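Local coordinates for LP1413 - SCCmec type IV-encoded DNA binding protein (Staphylococcus aureus, PDB 6BTC) that probably binds DNA, apparently the single-stranded form, and is encoded by staphylococcal cassette chromosome elements, at residues 54-57 against 62-65; 10-15 against 50-55; 20-23 against 27-30. One frame throughout, in Å; residues are numbered along the deposited sequence.

In the fold
The order helix, strand, two helices and a two-strand hairpin matches that of a winged helix, and the three contacts join its parts. From the N terminus, helix 6-21 supplies residues 10-15 to contact 2 and its C-terminal end to contact 3. Contact 3 closes first, a short turn from 20-23 to 27-30. It lies wholly within the longer loop that contact 2 completes when 50-55 of helix 43-59 meets 10-15. Contact 1 begins where contact 2 ends, sharing Ala54 and Tyr55, and closes the turn from helix 43-59 into strand 65-71. Contacts 1 and 3 meet where Trp56 and Pro64 touch Phe20 and Phe65 touches Phe28.

Contact 1: residues 54-57 against 62-65; sequences AYWI and GLPF
A methyl group of Leu63 sits over the six-membered ring of the Trp56 indole: its CD1 lies 3.5 Å from the centroid of that ring and 13° off the ring normal, a CH-pi contact made over the face. The setting is the connection between helix 43-59 and strand 65-71, which would be the recognition helix and the first strand of the wing hairpin if the fold is read as a winged helix. CG of Trp56 is anti to the backbone N (chi1 169°), which brings one indole face against the leucine branch. The second leucine methyl also reaches the benzo side, with CD2 3.8 Å from Trp56 CZ2.

Farther along, the phenyl of Phe65 is turned 58° from the indole plane, and the two rings meet obliquely with centroids 6.0 Å apart. Ile57 supplies the other half of the contact, its CD1 lying off-centre on the Phe65 ring at 4.2 Å from the centroid. Between Leu63 and Phe65 the chain folds as an inverse gamma turn centred on Pro64, closed by a weak bond from Phe65 N to Leu63 O. Leu63 and Phe65, on the two sides of the turn, both point toward the helix. Phe20 of helix 6-21 packs edge-to-face with Phe65. At the junction of the aromatic pair, Trp56 CH2 stands 3.8 Å from Phe65 CE2.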
ATOM      1  N   ALA A  54       2.043  -4.767   2.787  1.00 29.83           N
ATOM      2  CA  ALA A  54       1.105  -5.865   2.938  1.00 32.60           C
ATOM      3  C   ALA A  54       0.860  -6.211   4.402  1.00 41.64           C
ATOM      4  O   ALA A  54      -0.227  -6.691   4.745  1.00 42.49           O
ATOM      5  CB  ALA A  54       1.627  -7.084   2.186  1.00 32.30           C
ATOM      6  N   TYR A  55       1.841  -5.971   5.279  1.00 39.61           N
ATOM      7  CA  TYR A  55       1.693  -6.315   6.686  1.00 37.27           C
ATOM      8  C   TYR A  55       1.187  -5.139   7.506  1.00 39.53           C
ATOM      9  O   TYR A  55       0.452  -5.336   8.484  1.00 37.95           O
ATOM     10  CB  TYR A  55       3.028  -6.862   7.232  1.00 40.40           C
ATOM     11  CG  TYR A  55       3.223  -8.327   6.850  1.00 38.67           C
ATOM     12  CD1 TYR A  55       3.626  -8.686   5.574  1.00 40.41           C
ATOM     13  CD2 TYR A  55       2.945  -9.346   7.752  1.00 41.17           C
ATOM     14  CE1 TYR A  55       3.763 -10.013   5.209  1.00 39.05           C
ATOM     15  CE2 TYR A  55       3.079 -10.683   7.395  1.00 36.91           C
ATOM     16  CZ  TYR A  55       3.486 -11.010   6.123  1.00 41.69           C
ATOM     17  OH  TYR A  55       3.628 -12.335   5.755  1.00 44.82           O
ATOM     18  N   TRP A  56       1.532  -3.917   7.106  1.00 30.88           N
ATOM     19  CA  TRP A  56       0.912  -2.739   7.698  1.00 35.46           C
ATOM     20  C   TRP A  56      -0.600  -2.800   7.561  1.00 38.24           C
ATOM     21  O   TRP A  56      -1.343  -2.549   8.516  1.00 34.65           O
ATOM     22  CB  TRP A  56       1.444  -1.491   7.008  1.00 34.88           C
ATOM     23  CG  TRP A  56       0.715  -0.256   7.351  1.00 31.10           C
ATOM     24  CD1 TRP A  56       0.823   0.466   8.498  1.00 35.86           C
ATOM     25  CD2 TRP A  56      -0.244   0.425   6.534  1.00 30.75           C
ATOM     26  NE1 TRP A  56      -0.008   1.558   8.452  1.00 35.32           N
ATOM     27  CE2 TRP A  56      -0.672   1.555   7.251  1.00 31.48           C
ATOM     28  CE3 TRP A  56      -0.777   0.191   5.263  1.00 31.28           C
ATOM     29  CZ2 TRP A  56      -1.605   2.453   6.738  1.00 30.68           C
ATOM     30  CZ3 TRP A  56      -1.696   1.083   4.760  1.00 29.19           C
ATOM     31  CH2 TRP A  56      -2.106   2.194   5.494  1.00 30.72           C
ATOM     32  N   ILE A  57      -1.068  -3.146   6.367  1.00 34.22           N
ATOM     33  CA  ILE A  57      -2.483  -3.051   6.053  1.00 38.35           C
ATOM     34  C   ILE A  57      -3.236  -4.201   6.698  1.00 40.62           C
ATOM     35  O   ILE A  57      -4.397  -4.052   7.089  1.00 39.22           O
ATOM     36  CB  ILE A  57      -2.644  -3.013   4.518  1.00 36.41           C
ATOM     37  CG1 ILE A  57      -3.980  -2.392   4.103  1.00 41.06           C
ATOM     38  CG2 ILE A  57      -2.474  -4.390   3.921  1.00 37.57           C
ATOM     39  CD1 ILE A  57      -4.045  -2.049   2.606  1.00 36.93           C
ATOM     40  N   GLY A  62      -8.080  -0.713  12.566  1.00 40.53           N
ATOM     41  CA  GLY A  62      -8.795   0.513  12.307  1.00 44.06           C
ATOM     42  C   GLY A  62      -8.480   1.173  10.988  1.00 31.39           C
ATOM     43  O   GLY A  62      -8.892   2.317  10.783  1.00 38.60           O
ATOM     44  N   LEU A  63      -7.760   0.504  10.100  1.00 32.25           N
ATOM     45  CA  LEU A  63      -7.487   1.083   8.792  1.00 32.66           C
ATOM     46  C   LEU A  63      -8.686   0.890   7.868  1.00 28.74           C
ATOM     47  O   LEU A  63      -9.369  -0.131   7.935  1.00 28.78           O
ATOM     48  CB  LEU A  63      -6.259   0.440   8.151  1.00 27.63           C
ATOM     49  CG  LEU A  63      -4.904   0.671   8.824  1.00 32.00           C
ATOM     50  CD1 LEU A  63      -3.821   0.009   7.991  1.00 35.07           C
ATOM     51  CD2 LEU A  63      -4.620   2.143   8.998  1.00 31.12           C
ATOM     52  N   PRO A  64      -8.946   1.840   6.981  1.00 30.53           N
ATOM     53  CA  PRO A  64     -10.125   1.752   6.109  1.00 25.56           C
ATOM     54  C   PRO A  64      -9.865   0.919   4.858  1.00 26.14           C
ATOM     55  O   PRO A  64     -10.073   1.376   3.730  1.00 26.50           O
ATOM     56  CB  PRO A  64     -10.386   3.221   5.772  1.00 27.27           C
ATOM     57  CG  PRO A  64      -9.028   3.818   5.715  1.00 30.81           C
ATOM     58  CD  PRO A  64      -8.218   3.108   6.779  1.00 28.22           C
ATOM     59  N   PHE A  65      -9.422  -0.319   5.063  1.00 23.53           N
ATOM     60  CA  PHE A  65      -9.098  -1.222   3.970  1.00 22.61           C
ATOM     61  C   PHE A  65      -9.487  -2.634   4.365  1.00 21.81           C
ATOM     62  O   PHE A  65      -9.497  -2.977   5.542  1.00 29.16           O
ATOM     63  CB  PHE A  65      -7.597  -1.224   3.617  1.00 25.33           C
ATOM     64  CG  PHE A  65      -7.010   0.140   3.390  1.00 19.91           C
ATOM     65  CD1 PHE A  65      -7.198   0.801   2.199  1.00 24.33           C
ATOM     66  CD2 PHE A  65      -6.231   0.736   4.357  1.00 29.66           C
ATOM     67  CE1 PHE A  65      -6.632   2.061   1.978  1.00 26.15           C
ATOM     68  CE2 PHE A  65      -5.663   1.988   4.147  1.00 30.34           C
ATOM     69  CZ  PHE A  65      -5.870   2.649   2.948  1.00 27.99           C
TER

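Contact 2: residues 10-15 against 50-55; sequences KLYNFI and GRRFAY
Tyr12 and Arg52 form a flat stack between two helices. The guanidinium and phenol planes are 2° apart, and Arg52 CZ lies 3.6 Å from the centroid of the Tyr12 ring, over its centre, which meets the geometry of a cation-pi interaction. The aliphatic part of the arginine contributes as well: its CD makes a CH-pi contact over the same ring, 4.0 Å from the centroid. The Arg52 chain, extended from CG to NE and with CG anti to the backbone N (chi1 -179°), crosses the tyrosine at about a right angle.

Deeper between the helices, Ile15 CG2 lies over one face of the Phe53 ring, offset toward the rim, 3.5 Å from Phe53 CD1. CG2 is anti to the backbone N of Ile15, and it is this branch that meets the ring. The contact thus grades from a stack nearer the surface, with an exposed arginine, to a buried apolar pair.

A water at the edge of the guanidinium, in its plane, joins the two stacked groups from the side, accepting from Arg52 NH2 at 3.1 Å and hydrogen-bonded to Tyr12 OH at 3.0 Å. Glu9 adds a weak, long ion pair to Arg52 NH1. Stack and water together would hold the guanidinium parallel to the phenol.

Within the winged-helix-like fold, these pairs join helix 6-21 to helix 43-59, whose backbones come within 7.3 Å between the CA atoms of Tyr12 and Phe53. Tyr12 also touches Val49 and Trp56, about a turn to each side of its partner, while Ile15 packs on Tyr30 and Leu33 of helix 30-34.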
ATOM      1  N   LYS A  10      10.819   6.668   1.512  1.00 45.97           N
ATOM      2  CA  LYS A  10      10.126   7.616   0.645  1.00 42.45           C
ATOM      3  C   LYS A  10       9.033   6.922  -0.152  1.00 34.45           C
ATOM      4  O   LYS A  10       7.906   7.416  -0.233  1.00 33.24           O
ATOM      5  CB  LYS A  10      11.118   8.308  -0.296  1.00 46.14           C
ATOM      6  CG  LYS A  10      11.965   9.391   0.367  1.00 48.07           C
ATOM      7  CD  LYS A  10      12.888  10.080  -0.638  1.00 68.68           C
ATOM      8  CE  LYS A  10      13.826  11.076   0.037  1.00 66.21           C
ATOM      9  NZ  LYS A  10      14.781  11.697  -0.926  1.00109.49           N
ATOM     10  N   LEU A  11       9.354   5.785  -0.764  1.00 27.40           N
ATOM     11  CA  LEU A  11       8.344   5.036  -1.494  1.00 32.67           C
ATOM     12  C   LEU A  11       7.217   4.575  -0.568  1.00 39.06           C
ATOM     13  O   LEU A  11       6.039   4.649  -0.935  1.00 32.68           O
ATOM     14  CB  LEU A  11       8.989   3.843  -2.201  1.00 33.10           C
ATOM     15  CG  LEU A  11       8.015   2.851  -2.844  1.00 33.25           C
ATOM     16  CD1 LEU A  11       7.144   3.544  -3.877  1.00 34.34           C
ATOM     17  CD2 LEU A  11       8.737   1.699  -3.489  1.00 30.82           C
ATOM     18  N   TYR A  12       7.558   4.102   0.640  1.00 36.49           N
ATOM     19  CA  TYR A  12       6.539   3.642   1.581  1.00 33.42           C
ATOM     20  C   TYR A  12       5.617   4.784   2.001  1.00 33.37           C
ATOM     21  O   TYR A  12       4.390   4.640   1.992  1.00 30.15           O
ATOM     22  CB  TYR A  12       7.205   3.002   2.803  1.00 35.05           C
ATOM     23  CG  TYR A  12       6.255   2.737   3.958  1.00 31.04           C
ATOM     24  CD1 TYR A  12       5.547   1.545   4.050  1.00 33.66           C
ATOM     25  CD2 TYR A  12       6.071   3.686   4.952  1.00 36.53           C
ATOM     26  CE1 TYR A  12       4.679   1.307   5.109  1.00 32.80           C
ATOM     27  CE2 TYR A  12       5.206   3.466   6.009  1.00 38.73           C
ATOM     28  CZ  TYR A  12       4.512   2.278   6.085  1.00 37.82           C
ATOM     29  OH  TYR A  12       3.649   2.081   7.151  1.00 42.73           O
ATOM     30  N   ASN A  13       6.188   5.923   2.400  1.00 28.66           N
ATOM     31  CA  ASN A  13       5.355   7.072   2.743  1.00 33.20           C
ATOM     32  C   ASN A  13       4.383   7.401   1.613  1.00 35.69           C
ATOM     33  O   ASN A  13       3.240   7.801   1.863  1.00 34.03           O
ATOM     34  CB  ASN A  13       6.216   8.294   3.058  1.00 36.37           C
ATOM     35  CG  ASN A  13       7.148   8.081   4.246  1.00 44.39           C
ATOM     36  OD1 ASN A  13       6.864   7.304   5.155  1.00 34.71           O
ATOM     37  ND2 ASN A  13       8.272   8.794   4.240  1.00 48.38           N
ATOM     38  N   PHE A  14       4.820   7.230   0.362  1.00 31.81           N
ATOM     39  CA  PHE A  14       3.955   7.534  -0.774  1.00 34.55           C
ATOM     40  C   PHE A  14       2.851   6.499  -0.905  1.00 27.30           C
ATOM     41  O   PHE A  14       1.685   6.845  -1.122  1.00 28.31           O
ATOM     42  CB  PHE A  14       4.764   7.590  -2.078  1.00 28.15           C
ATOM     43  CG  PHE A  14       3.904   7.556  -3.319  1.00 25.58           C
ATOM     44  CD1 PHE A  14       3.216   8.685  -3.735  1.00 33.24           C
ATOM     45  CD2 PHE A  14       3.767   6.396  -4.051  1.00 28.66           C
ATOM     46  CE1 PHE A  14       2.410   8.648  -4.867  1.00 33.93           C
ATOM     47  CE2 PHE A  14       2.959   6.356  -5.187  1.00 33.72           C
ATOM     48  CZ  PHE A  14       2.286   7.489  -5.590  1.00 32.70           C
ATOM     49  N   ILE A  15       3.211   5.219  -0.834  1.00 25.52           N
ATOM     50  CA  ILE A  15       2.228   4.155  -0.984  1.00 29.94           C
ATOM     51  C   ILE A  15       1.131   4.307   0.059  1.00 30.17           C
ATOM     52  O   ILE A  15      -0.058   4.172  -0.246  1.00 28.95           O
ATOM     53  CB  ILE A  15       2.920   2.786  -0.887  1.00 29.04           C
ATOM     54  CG1 ILE A  15       3.888   2.586  -2.054  1.00 33.33           C
ATOM     55  CG2 ILE A  15       1.892   1.650  -0.831  1.00 33.28           C
ATOM     56  CD1 ILE A  15       3.235   2.333  -3.398  1.00 29.71           C
ATOM     57  N   GLY A  50       6.721  -3.364  -0.722  1.00 34.19           N
ATOM     58  CA  GLY A  50       5.521  -4.160  -0.907  1.00 40.59           C
ATOM     59  C   GLY A  50       5.187  -4.985   0.314  1.00 43.09           C
ATOM     60  O   GLY A  50       4.039  -5.026   0.762  1.00 41.42           O
ATOM     61  N   ARG A  51       6.197  -5.642   0.886  1.00 47.30           N
ATOM     62  CA  ARG A  51       5.948  -6.512   2.027  1.00 41.54           C
ATOM     63  C   ARG A  51       5.676  -5.703   3.288  1.00 40.41           C
ATOM     64  O   ARG A  51       4.782  -6.044   4.070  1.00 41.92           O
ATOM     65  CB  ARG A  51       7.125  -7.468   2.221  1.00 56.71           C
ATOM     66  CG  ARG A  51       7.185  -8.594   1.173  1.00 65.81           C
ATOM     67  CD  ARG A  51       8.309  -9.604   1.455  1.00 86.69           C
ATOM     68  NE  ARG A  51       9.593  -9.217   0.862  1.00 83.80           N
ATOM     69  CZ  ARG A  51      10.080  -9.685  -0.289  1.00 84.16           C
ATOM     70  NH1 ARG A  51       9.408 -10.581  -1.008  1.00 75.45           N
ATOM     71  NH2 ARG A  51      11.256  -9.254  -0.728  1.00 71.27           N
ATOM     72  N   ARG A  52       6.407  -4.608   3.501  1.00 35.86           N
ATOM     73  CA  ARG A  52       6.085  -3.765   4.645  1.00 36.03           C
ATOM     74  C   ARG A  52       4.674  -3.196   4.523  1.00 37.75           C
ATOM     75  O   ARG A  52       4.015  -2.930   5.538  1.00 32.60           O
ATOM     76  CB  ARG A  52       7.113  -2.643   4.784  1.00 35.80           C
ATOM     77  CG  ARG A  52       6.857  -1.739   5.987  1.00 29.27           C
ATOM     78  CD  ARG A  52       7.747  -0.517   6.005  1.00 29.61           C
ATOM     79  NE  ARG A  52       7.410   0.325   7.143  1.00 33.09           N
ATOM     80  CZ  ARG A  52       7.938   1.518   7.381  1.00 38.30           C
ATOM     81  NH1 ARG A  52       8.849   2.023   6.555  1.00 38.51           N
ATOM     82  NH2 ARG A  52       7.561   2.204   8.455  1.00 35.26           N
ATOM     83  N   PHE A  53       4.190  -3.013   3.292  1.00 38.94           N
ATOM     84  CA  PHE A  53       2.845  -2.496   3.072  1.00 38.20           C
ATOM     85  C   PHE A  53       1.802  -3.573   3.318  1.00 32.11           C
ATOM     86  O   PHE A  53       0.802  -3.331   3.996  1.00 34.39           O
ATOM     87  CB  PHE A  53       2.715  -1.957   1.647  1.00 34.19           C
ATOM     88  CG  PHE A  53       1.316  -1.574   1.266  1.00 24.73           C
ATOM     89  CD1 PHE A  53       0.742  -0.413   1.748  1.00 26.57           C
ATOM     90  CD2 PHE A  53       0.583  -2.374   0.409  1.00 33.38           C
ATOM     91  CE1 PHE A  53      -0.538  -0.059   1.384  1.00 28.48           C
ATOM     92  CE2 PHE A  53      -0.696  -2.030   0.049  1.00 31.45           C
ATOM     93  CZ  PHE A  53      -1.254  -0.868   0.537  1.00 25.34           C
ATOM     94  N   ALA A  54       2.043  -4.767   2.787  1.00 29.83           N
ATOM     95  CA  ALA A  54       1.105  -5.865   2.938  1.00 32.60           C
ATOM     96  C   ALA A  54       0.860  -6.211   4.402  1.00 41.64           C
ATOM     97  O   ALA A  54      -0.227  -6.691   4.745  1.00 42.49           O
ATOM     98  CB  ALA A  54       1.627  -7.084   2.186  1.00 32.30           C
ATOM     99  N   TYR A  55       1.841  -5.971   5.279  1.00 39.61           N
ATOM    100  CA  TYR A  55       1.693  -6.315   6.686  1.00 37.27           C
ATOM    101  C   TYR A  55       1.187  -5.139   7.506  1.00 39.53           C
ATOM    102  O   TYR A  55       0.452  -5.336   8.484  1.00 37.95           O
ATOM    103  CB  TYR A  55       3.028  -6.862   7.232  1.00 40.40           C
ATOM    104  CG  TYR A  55       3.223  -8.327   6.850  1.00 38.67           C
ATOM    105  CD1 TYR A  55       3.626  -8.686   5.574  1.00 40.41           C
ATOM    106  CD2 TYR A  55       2.945  -9.346   7.752  1.00 41.17           C
ATOM    107  CE1 TYR A  55       3.763 -10.013   5.209  1.00 39.05           C
ATOM    108  CE2 TYR A  55       3.079 -10.683   7.395  1.00 36.91           C
ATOM    109  CZ  TYR A  55       3.486 -11.010   6.123  1.00 41.69           C
ATOM    110  OH  TYR A  55       3.628 -12.335   5.755  1.00 44.82           O
TER
HETATM  111  O   HOH W   1       5.099   0.552   9.293  1.00 36.96           O

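Contact 3: residues 20-23 against 27-30; sequences FQQP and TFTY
The backbones of Gln22 and Thr27 approach to 8.3 Å between CA atoms, where the chain leaves helix 6-21 and turns into strand 27-28 of what looks like a winged-helix fold. The change of direction shows in the backbone angles: Gln22 takes an extended psi of 137° just after the helix, and Phe28 is almost fully extended in the strand. Their spacing leaves side chains to make the contact, and little area is buried, 101 Å² in all.

Gln22 and Phe28 carry it, each with its CB directed at the opposite segment. The methylene, not the amide, does the principal touching: Gln22 CG sits over one face of the phenyl ring, 4.1 Å from its centroid, as a CH-pi contact. The ring atom nearest to Gln22 CG is Phe28 CD1, at 3.7 Å. A bend at chi2 (-65°) folds the glutamine amide back beside Phe28 CB, and the amide plane stands 50° from the phenyl plane.

Outside the two segments, Ser26 OG makes a weak hydrogen bond to Gln22 OE1, a tie within the turn itself. The carbonyl oxygens of Phe20 and Gln22 are both hydrogen-bonded to Lys79 NZ, so one lysine of strand 74-79 holds the end of the helix and the start of the turn. Phe28 is backbone-paired with Tyr77 of that same strand, and Leu33 of helix 30-34 touches both Gln22 and Phe28. On the amide side of the pair, Gln22 OE1 lies 4.1 Å from Phe28 CB and 4.0 Å from Phe28 CD1.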
ATOM      1  N   PHE A  20      -4.658   5.759   1.178  1.00 28.73           N
ATOM      2  CA  PHE A  20      -5.728   6.486   1.856  1.00 28.60           C
ATOM      3  C   PHE A  20      -6.511   7.370   0.895  1.00 33.60           C
ATOM      4  O   PHE A  20      -7.697   7.626   1.128  1.00 33.28           O
ATOM      5  CB  PHE A  20      -5.167   7.350   2.984  1.00 30.61           C
ATOM      6  CG  PHE A  20      -4.938   6.611   4.279  1.00 33.41           C
ATOM      7  CD1 PHE A  20      -5.976   6.412   5.179  1.00 29.86           C
ATOM      8  CD2 PHE A  20      -3.676   6.147   4.614  1.00 32.16           C
ATOM      9  CE1 PHE A  20      -5.760   5.750   6.385  1.00 29.99           C
ATOM     10  CE2 PHE A  20      -3.455   5.483   5.816  1.00 35.65           C
ATOM     11  CZ  PHE A  20      -4.497   5.290   6.702  1.00 33.83           C
ATOM     12  N   GLN A  21      -5.875   7.851  -0.173  1.00 30.35           N
ATOM     13  CA  GLN A  21      -6.539   8.704  -1.151  1.00 33.50           C
ATOM     14  C   GLN A  21      -7.469   7.934  -2.071  1.00 28.55           C
ATOM     15  O   GLN A  21      -8.272   8.549  -2.771  1.00 36.54           O
ATOM     16  CB  GLN A  21      -5.508   9.442  -2.007  1.00 28.87           C
ATOM     17  CG  GLN A  21      -4.782  10.522  -1.272  1.00 35.06           C
ATOM     18  CD  GLN A  21      -3.780  11.258  -2.150  1.00 46.19           C
ATOM     19  OE1 GLN A  21      -3.892  11.271  -3.380  1.00 41.22           O
ATOM     20  NE2 GLN A  21      -2.788  11.869  -1.516  1.00 47.49           N
ATOM     21  N   GLN A  22      -7.366   6.623  -2.106  1.00 31.48           N
ATOM     22  CA  GLN A  22      -8.308   5.835  -2.877  1.00 30.10           C
ATOM     23  C   GLN A  22      -9.736   6.208  -2.486  1.00 32.23           C
ATOM     24  O   GLN A  22     -10.024   6.387  -1.294  1.00 26.96           O
ATOM     25  CB  GLN A  22      -8.072   4.345  -2.639  1.00 31.32           C
ATOM     26  CG  GLN A  22      -6.780   3.854  -3.240  1.00 31.33           C
ATOM     27  CD  GLN A  22      -6.781   3.952  -4.756  1.00 38.91           C
ATOM     28  OE1 GLN A  22      -7.646   3.374  -5.436  1.00 33.49           O
ATOM     29  NE2 GLN A  22      -5.823   4.699  -5.294  1.00 34.56           N
ATOM     30  N   PRO A  23     -10.646   6.354  -3.451  1.00 30.45           N
ATOM     31  CA  PRO A  23     -12.049   6.599  -3.099  1.00 26.40           C
ATOM     32  C   PRO A  23     -12.715   5.355  -2.532  1.00 28.69           C
ATOM     33  O   PRO A  23     -12.360   4.218  -2.859  1.00 27.19           O
ATOM     34  CB  PRO A  23     -12.686   7.015  -4.433  1.00 33.09           C
ATOM     35  CG  PRO A  23     -11.773   6.490  -5.488  1.00 33.20           C
ATOM     36  CD  PRO A  23     -10.398   6.508  -4.898  1.00 25.66           C
ATOM     37  N   THR A  27     -11.132  -0.762  -5.636  1.00 24.76           N
ATOM     38  CA  THR A  27     -10.180  -1.843  -5.422  1.00 26.55           C
ATOM     39  C   THR A  27      -8.822  -1.483  -6.015  1.00 28.89           C
ATOM     40  O   THR A  27      -8.729  -0.714  -6.969  1.00 32.22           O
ATOM     41  CB  THR A  27     -10.673  -3.157  -6.036  1.00 26.67           C
ATOM     42  OG1 THR A  27     -10.658  -3.081  -7.467  1.00 31.07           O
ATOM     43  CG2 THR A  27     -12.074  -3.482  -5.561  1.00 28.91           C
ATOM     44  N   PHE A  28      -7.762  -2.039  -5.430  1.00 27.44           N
ATOM     45  CA  PHE A  28      -6.410  -1.739  -5.881  1.00 29.26           C
ATOM     46  C   PHE A  28      -5.443  -2.797  -5.363  1.00 33.52           C
ATOM     47  O   PHE A  28      -5.714  -3.494  -4.376  1.00 29.94           O
ATOM     48  CB  PHE A  28      -5.969  -0.352  -5.420  1.00 28.61           C
ATOM     49  CG  PHE A  28      -5.888  -0.209  -3.924  1.00 34.13           C
ATOM     50  CD1 PHE A  28      -7.011   0.126  -3.191  1.00 29.30           C
ATOM     51  CD2 PHE A  28      -4.692  -0.416  -3.255  1.00 31.79           C
ATOM     52  CE1 PHE A  28      -6.954   0.259  -1.817  1.00 29.54           C
ATOM     53  CE2 PHE A  28      -4.626  -0.292  -1.880  1.00 35.05           C
ATOM     54  CZ  PHE A  28      -5.756   0.046  -1.158  1.00 32.67           C
ATOM     55  N   THR A  29      -4.314  -2.908  -6.057  1.00 28.65           N
ATOM     56  CA  THR A  29      -3.165  -3.704  -5.639  1.00 32.14           C
ATOM     57  C   THR A  29      -1.978  -2.801  -5.330  1.00 32.67           C
ATOM     58  O   THR A  29      -1.945  -1.612  -5.676  1.00 31.55           O
ATOM     59  CB  THR A  29      -2.736  -4.696  -6.718  1.00 35.37           C
ATOM     60  OG1 THR A  29      -2.123  -3.979  -7.800  1.00 36.03           O
ATOM     61  CG2 THR A  29      -3.911  -5.495  -7.227  1.00 30.91           C
ATOM     62  N   TYR A  30      -0.980  -3.393  -4.676  1.00 33.01           N
ATOM     63  CA  TYR A  30       0.248  -2.662  -4.391  1.00 33.15           C
ATOM     64  C   TYR A  30       0.914  -2.180  -5.677  1.00 32.59           C
ATOM     65  O   TYR A  30       1.382  -1.037  -5.752  1.00 32.55           O
ATOM     66  CB  TYR A  30       1.212  -3.542  -3.596  1.00 35.43           C
ATOM     67  CG  TYR A  30       2.598  -2.959  -3.515  1.00 29.42           C
ATOM     68  CD1 TYR A  30       2.851  -1.857  -2.718  1.00 31.55           C
ATOM     69  CD2 TYR A  30       3.647  -3.495  -4.253  1.00 31.92           C
ATOM     70  CE1 TYR A  30       4.107  -1.308  -2.637  1.00 29.83           C
ATOM     71  CE2 TYR A  30       4.916  -2.953  -4.183  1.00 33.36           C
ATOM     72  CZ  TYR A  30       5.137  -1.860  -3.375  1.00 33.47           C
ATOM     73  OH  TYR A  30       6.384  -1.307  -3.294  1.00 36.76           O
TER